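Local coordinates for KLLA0F20702p (Kluyveromyces lactis, PDB 5Y5A), which probably serves as the Est1 subunit of yeast telomerase, which associates with Cdc13 in the recruitment of telomerase to telomeres, at residues F315-P327 and L367-N379. Sequence-based numbering, arbitrary orientation.
Sequences FYILPLIGSHIFP and LLIGSFHMYQMIN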
loop_
_atom_site.group_PDB
_atom_site.type_symbol
_atom_site.label_atom_id
_atom_site.label_comp_id
_atom_site.label_asym_id
_atom_site.label_seq_id
_atom_site.Cartn_x
_atom_site.Cartn_y
_atom_site.Cartn_z
ATOM N N PHE A 315 -13.093 9.372 3.553
ATOM C CA PHE A 315 -14.259 8.751 2.947
ATOM C C PHE A 315 -14.794 9.416 1.688
ATOM O O PHE A 315 -15.247 8.726 0.786
ATOM C CB PHE A 315 -15.386 8.673 3.973
ATOM C CG PHE A 315 -15.239 7.541 4.934
ATOM C CD1 PHE A 315 -14.403 7.647 6.034
ATOM C CD2 PHE A 315 -15.924 6.357 4.732
ATOM C CE1 PHE A 315 -14.264 6.598 6.917
ATOM C CE2 PHE A 315 -15.790 5.306 5.615
ATOM C CZ PHE A 315 -14.961 5.427 6.712
ATOM N N TYR A 316 -14.772 10.742 1.622
ATOM C CA TYR A 316 -15.524 11.420 0.574
ATOM C C TYR A 316 -14.856 11.318 -0.783
ATOM O O TYR A 316 -15.465 11.650 -1.793
ATOM C CB TYR A 316 -15.775 12.889 0.935
ATOM C CG TYR A 316 -16.958 13.061 1.872
ATOM C CD1 TYR A 316 -17.391 12.005 2.653
ATOM C CD2 TYR A 316 -17.654 14.266 1.958
ATOM C CE1 TYR A 316 -18.458 12.132 3.506
ATOM C CE2 TYR A 316 -18.747 14.403 2.823
ATOM C CZ TYR A 316 -19.137 13.325 3.592
ATOM O OH TYR A 316 -20.208 13.414 4.464
ATOM N N ILE A 317 -13.618 10.840 -0.826
ATOM C CA ILE A 317 -12.986 10.622 -2.114
ATOM C C ILE A 317 -13.471 9.293 -2.707
ATOM O O ILE A 317 -13.353 9.062 -3.903
ATOM C CB ILE A 317 -11.433 10.627 -2.014
ATOM C CG1 ILE A 317 -10.803 10.826 -3.399
ATOM C CG2 ILE A 317 -10.926 9.361 -1.328
ATOM C CD1 ILE A 317 -9.274 10.758 -3.414
ATOM N N LEU A 318 -13.989 8.426 -1.870
ATOM C CA LEU A 318 -14.426 7.125 -2.295
ATOM C C LEU A 318 -15.546 7.127 -3.296
ATOM O O LEU A 318 -15.428 6.500 -4.304
ATOM C CB LEU A 318 -14.703 6.236 -1.113
ATOM C CG LEU A 318 -13.499 6.004 -0.230
ATOM C CD1 LEU A 318 -13.845 5.160 0.958
ATOM C CD2 LEU A 318 -12.373 5.367 -0.989
ATOM N N PRO A 319 -16.627 7.833 -3.045
ATOM C CA PRO A 319 -17.679 7.864 -4.070
ATOM C C PRO A 319 -17.253 8.510 -5.387
ATOM O O PRO A 319 -17.856 8.220 -6.419
ATOM C CB PRO A 319 -18.785 8.698 -3.412
ATOM C CG PRO A 319 -18.571 8.514 -1.958
ATOM C CD PRO A 319 -17.074 8.483 -1.802
ATOM N N LEU A 320 -16.241 9.373 -5.353
ATOM C CA LEU A 320 -15.797 10.045 -6.566
ATOM C C LEU A 320 -15.043 9.054 -7.439
ATOM O O LEU A 320 -15.269 8.969 -8.646
ATOM C CB LEU A 320 -14.919 11.251 -6.228
ATOM C CG LEU A 320 -15.621 12.212 -5.262
ATOM C CD1 LEU A 320 -14.681 13.325 -4.816
ATOM C CD2 LEU A 320 -16.871 12.797 -5.914
ATOM N N ILE A 321 -14.147 8.305 -6.811
ATOM C CA ILE A 321 -13.441 7.235 -7.491
ATOM C C ILE A 321 -14.425 6.150 -7.937
ATOM O O ILE A 321 -14.383 5.683 -9.078
ATOM C CB ILE A 321 -12.361 6.647 -6.583
ATOM C CG1 ILE A 321 -11.259 7.687 -6.375
ATOM C CG2 ILE A 321 -11.791 5.370 -7.190
ATOM C CD1 ILE A 321 -10.208 7.280 -5.344
ATOM N N GLY A 322 -15.328 5.773 -7.034
ATOM C CA GLY A 322 -16.333 4.761 -7.325
ATOM C C GLY A 322 -17.154 5.080 -8.562
ATOM O O GLY A 322 -17.365 4.217 -9.418
ATOM N N SER A 323 -17.601 6.327 -8.665
ATOM C CA SER A 323 -18.466 6.731 -9.765
ATOM C C SER A 323 -17.746 6.736 -11.119
ATOM O O SER A 323 -18.382 6.584 -12.158
ATOM C CB SER A 323 -19.061 8.106 -9.491
ATOM O OG SER A 323 -18.084 9.124 -9.624
ATOM N N HIS A 324 -16.430 6.908 -11.117
ATOM C CA HIS A 324 -15.680 6.841 -12.370
ATOM C C HIS A 324 -15.427 5.396 -12.797
ATOM O O HIS A 324 -15.605 5.045 -13.967
ATOM C CB HIS A 324 -14.357 7.598 -12.252
ATOM C CG HIS A 324 -14.495 9.074 -12.451
ATOM N ND1 HIS A 324 -14.495 9.973 -11.406
ATOM C CD2 HIS A 324 -14.662 9.805 -13.577
ATOM C CE1 HIS A 324 -14.642 11.197 -11.881
ATOM N NE2 HIS A 324 -14.748 11.122 -13.195
ATOM N N ILE A 325 -15.016 4.558 -11.853
ATOM C CA ILE A 325 -14.745 3.158 -12.168
ATOM C C ILE A 325 -16.037 2.352 -12.330
ATOM O O ILE A 325 -16.177 1.590 -13.278
ATOM C CB ILE A 325 -13.856 2.507 -11.095
ATOM C CG1 ILE A 325 -12.562 3.320 -10.937
ATOM C CG2 ILE A 325 -13.537 1.064 -11.466
ATOM C CD1 ILE A 325 -11.472 2.605 -10.139
ATOM N N PHE A 326 -16.980 2.545 -11.414
ATOM C CA PHE A 326 -18.234 1.796 -11.417
ATOM C C PHE A 326 -19.448 2.721 -11.533
ATOM O O PHE A 326 -20.229 2.833 -10.584
ATOM C CB PHE A 326 -18.353 0.961 -10.133
ATOM C CG PHE A 326 -17.161 0.077 -9.860
ATOM C CD1 PHE A 326 -17.011 -1.140 -10.525
ATOM C CD2 PHE A 326 -16.207 0.446 -8.924
ATOM C CE1 PHE A 326 -15.924 -1.965 -10.274
ATOM C CE2 PHE A 326 -15.120 -0.379 -8.665
ATOM C CZ PHE A 326 -14.979 -1.590 -9.345
ATOM N N PRO A 327 -19.618 3.380 -12.692
ATOM C CA PRO A 327 -20.646 4.423 -12.827
ATOM C C PRO A 327 -22.065 3.952 -12.498
ATOM O O PRO A 327 -22.816 4.696 -11.862
ATOM C CB PRO A 327 -20.542 4.828 -14.306
ATOM C CG PRO A 327 -19.912 3.654 -14.987
ATOM C CD PRO A 327 -18.930 3.122 -13.970
ATOM N N LEU A 367 -3.876 6.755 -3.476
ATOM C CA LEU A 367 -5.079 5.983 -3.788
ATOM C C LEU A 367 -5.632 6.379 -5.164
ATOM O O LEU A 367 -5.920 5.527 -6.002
ATOM C CB LEU A 367 -6.142 6.196 -2.715
ATOM C CG LEU A 367 -7.569 5.738 -3.022
ATOM C CD1 LEU A 367 -7.660 4.208 -3.086
ATOM C CD2 LEU A 367 -8.534 6.282 -1.981
ATOM N N LEU A 368 -5.752 7.685 -5.381
ATOM C CA LEU A 368 -6.304 8.240 -6.611
ATOM C C LEU A 368 -5.456 7.907 -7.837
ATOM O O LEU A 368 -5.983 7.487 -8.873
ATOM C CB LEU A 368 -6.449 9.759 -6.470
ATOM C CG LEU A 368 -7.130 10.482 -7.624
ATOM C CD1 LEU A 368 -8.555 9.958 -7.798
ATOM C CD2 LEU A 368 -7.105 11.993 -7.392
ATOM N N ILE A 369 -4.143 8.099 -7.723
ATOM C CA ILE A 369 -3.221 7.729 -8.804
ATOM C C ILE A 369 -3.360 6.242 -9.124
ATOM O O ILE A 369 -3.524 5.853 -10.281
ATOM C CB ILE A 369 -1.755 8.054 -8.435
ATOM C CG1 ILE A 369 -1.483 9.540 -8.658
ATOM C CG2 ILE A 369 -0.768 7.219 -9.276
ATOM C CD1 ILE A 369 -0.185 10.031 -8.040
ATOM N N GLY A 370 -3.298 5.417 -8.086
ATOM C CA GLY A 370 -3.507 3.991 -8.236
ATOM C C GLY A 370 -4.853 3.658 -8.856
ATOM O O GLY A 370 -4.952 2.766 -9.686
ATOM N N SER A 371 -5.888 4.395 -8.469
ATOM C CA SER A 371 -7.231 4.136 -8.968
ATOM C C SER A 371 -7.398 4.330 -10.471
ATOM O O SER A 371 -8.318 3.761 -11.068
ATOM C CB SER A 371 -8.238 5.013 -8.233
ATOM O OG SER A 371 -8.456 4.494 -6.929
ATOM N N PHE A 372 -6.534 5.133 -11.088
ATOM C CA PHE A 372 -6.598 5.293 -12.541
ATOM C C PHE A 372 -6.209 3.977 -13.208
ATOM O O PHE A 372 -6.750 3.617 -14.256
ATOM C CB PHE A 372 -5.688 6.435 -13.036
ATOM C CG PHE A 372 -5.638 6.560 -14.552
ATOM C CD1 PHE A 372 -6.678 7.162 -15.248
ATOM C CD2 PHE A 372 -4.550 6.084 -15.267
ATOM C CE1 PHE A 372 -6.644 7.276 -16.628
ATOM C CE2 PHE A 372 -4.505 6.191 -16.661
ATOM C CZ PHE A 372 -5.552 6.786 -17.340
ATOM N N HIS A 373 -5.274 3.257 -12.599
ATOM C CA HIS A 373 -4.849 1.974 -13.150
ATOM C C HIS A 373 -5.809 0.864 -12.720
ATOM O O HIS A 373 -5.954 -0.120 -13.422
ATOM C CB HIS A 373 -3.415 1.652 -12.731
ATOM C CG HIS A 373 -2.428 2.703 -13.135
ATOM N ND1 HIS A 373 -1.776 2.682 -14.350
ATOM C CD2 HIS A 373 -2.011 3.824 -12.500
ATOM C CE1 HIS A 373 -0.987 3.737 -14.439
ATOM N NE2 HIS A 373 -1.107 4.446 -13.331
ATOM N N MET A 374 -6.462 1.025 -11.572
ATOM C CA MET A 374 -7.576 0.138 -11.225
ATOM C C MET A 374 -8.633 0.235 -12.332
ATOM O O MET A 374 -9.119 -0.778 -12.836
ATOM C CB MET A 374 -8.185 0.499 -9.866
ATOM C CG MET A 374 -7.217 0.375 -8.684
ATOM S SD MET A 374 -6.545 -1.295 -8.479
ATOM C CE MET A 374 -7.962 -2.144 -7.774
ATOM N N TYR A 375 -8.972 1.471 -12.697
ATOM C CA TYR A 375 -9.915 1.743 -13.777
ATOM C C TYR A 375 -9.558 0.975 -15.058
ATOM O O TYR A 375 -10.432 0.383 -15.693
ATOM C CB TYR A 375 -9.971 3.257 -14.074
ATOM C CG TYR A 375 -10.975 3.664 -15.148
ATOM C CD1 TYR A 375 -10.732 3.409 -16.490
ATOM C CD2 TYR A 375 -12.163 4.313 -14.812
ATOM C CE1 TYR A 375 -11.634 3.764 -17.468
ATOM C CE2 TYR A 375 -13.078 4.678 -15.793
ATOM C CZ TYR A 375 -12.799 4.401 -17.119
ATOM O OH TYR A 375 -13.683 4.754 -18.106
ATOM N N GLN A 376 -8.288 0.999 -15.447
ATOM C CA GLN A 376 -7.892 0.374 -16.712
ATOM C C GLN A 376 -7.943 -1.135 -16.623
ATOM O O GLN A 376 -8.288 -1.798 -17.593
ATOM C CB GLN A 376 -6.493 0.835 -17.134
ATOM C CG GLN A 376 -6.392 2.343 -17.374
ATOM C CD GLN A 376 -5.078 2.735 -18.007
ATOM O OE1 GLN A 376 -5.051 3.425 -19.028
ATOM N NE2 GLN A 376 -3.975 2.282 -17.414
ATOM N N MET A 377 -7.603 -1.690 -15.464
ATOM C CA MET A 377 -7.682 -3.139 -15.309
ATOM C C MET A 377 -9.129 -3.601 -15.235
ATOM O O MET A 377 -9.469 -4.654 -15.751
ATOM C CB MET A 377 -6.928 -3.608 -14.071
ATOM C CG MET A 377 -5.424 -3.457 -14.169
ATOM S SD MET A 377 -4.664 -3.938 -12.613
ATOM C CE MET A 377 -4.735 -5.718 -12.749
ATOM N N ILE A 378 -9.982 -2.799 -14.606
ATOM C CA ILE A 378 -11.366 -3.209 -14.378
ATOM C C ILE A 378 -12.230 -3.002 -15.623
ATOM O O ILE A 378 -13.036 -3.865 -15.973
ATOM C CB ILE A 378 -11.970 -2.450 -13.163
ATOM C CG1 ILE A 378 -11.369 -2.998 -11.860
ATOM C CG2 ILE A 378 -13.486 -2.570 -13.145
ATOM C CD1 ILE A 378 -11.638 -2.141 -10.631
ATOM N N ASN A 379 -12.035 -1.882 -16.312
ATOM C CA ASN A 379 -12.844 -1.564 -17.484
ATOM C C ASN A 379 -12.190 -1.898 -18.838
ATOM O O ASN A 379 -12.836 -1.799 -19.882
ATOM C CB ASN A 379 -13.234 -0.091 -17.436
ATOM C CG ASN A 379 -14.189 0.208 -16.286
ATOM O OD1 ASN A 379 -15.104 -0.564 -16.020
ATOM N ND2 ASN A 379 -13.965 1.314 -15.596
#
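Ile325, in the last turn of helix 318-325, fits as a knob into a hole formed by Ser371, Tyr375, Ile378 and Asn379 of the long helix 339-379. With chi1 at -56°, CG1 lies beside the backbone N and carries CD1 to 3.5 Å from Ser371 O and against Met374 CB, while CG2, anti to that N, meets Ile378 CD1 crosswise at 3.8 Å. Were the residue an alanine, the hole between Ser371 and Ile378 would probably be left partly unfilled and Ile378 CD1 would lose the methyl it packs against. Phe326 CZ also touches Ile378 CD1, at 3.6 Å. One turn earlier, Ile321 sends CD1 to Leu367 CG and CG1 to Leu368 CD1, and its CG2 lies 3.5 Å from Ser371 OG, a hydroxyl turned back onto Leu367 O. Where the short helix ends, Asn379 ND2 donates to Ile325 O (3.2 Å, 164°), in the carbonyl plane and on a lone pair; the same nitrogen lies over the centre of the Tyr375 ring, whose edge reaches His324 O. The two helix segments run nearly parallel, crossing at -26° with axes 10.2 Å apart, within the Est1 DNA/RNA-binding region. Phe275 of helix 271-279 covers Ile325 and Met374, and helix 385-410 packs Phe401 on Leu368 and stacks Phe394 on His324.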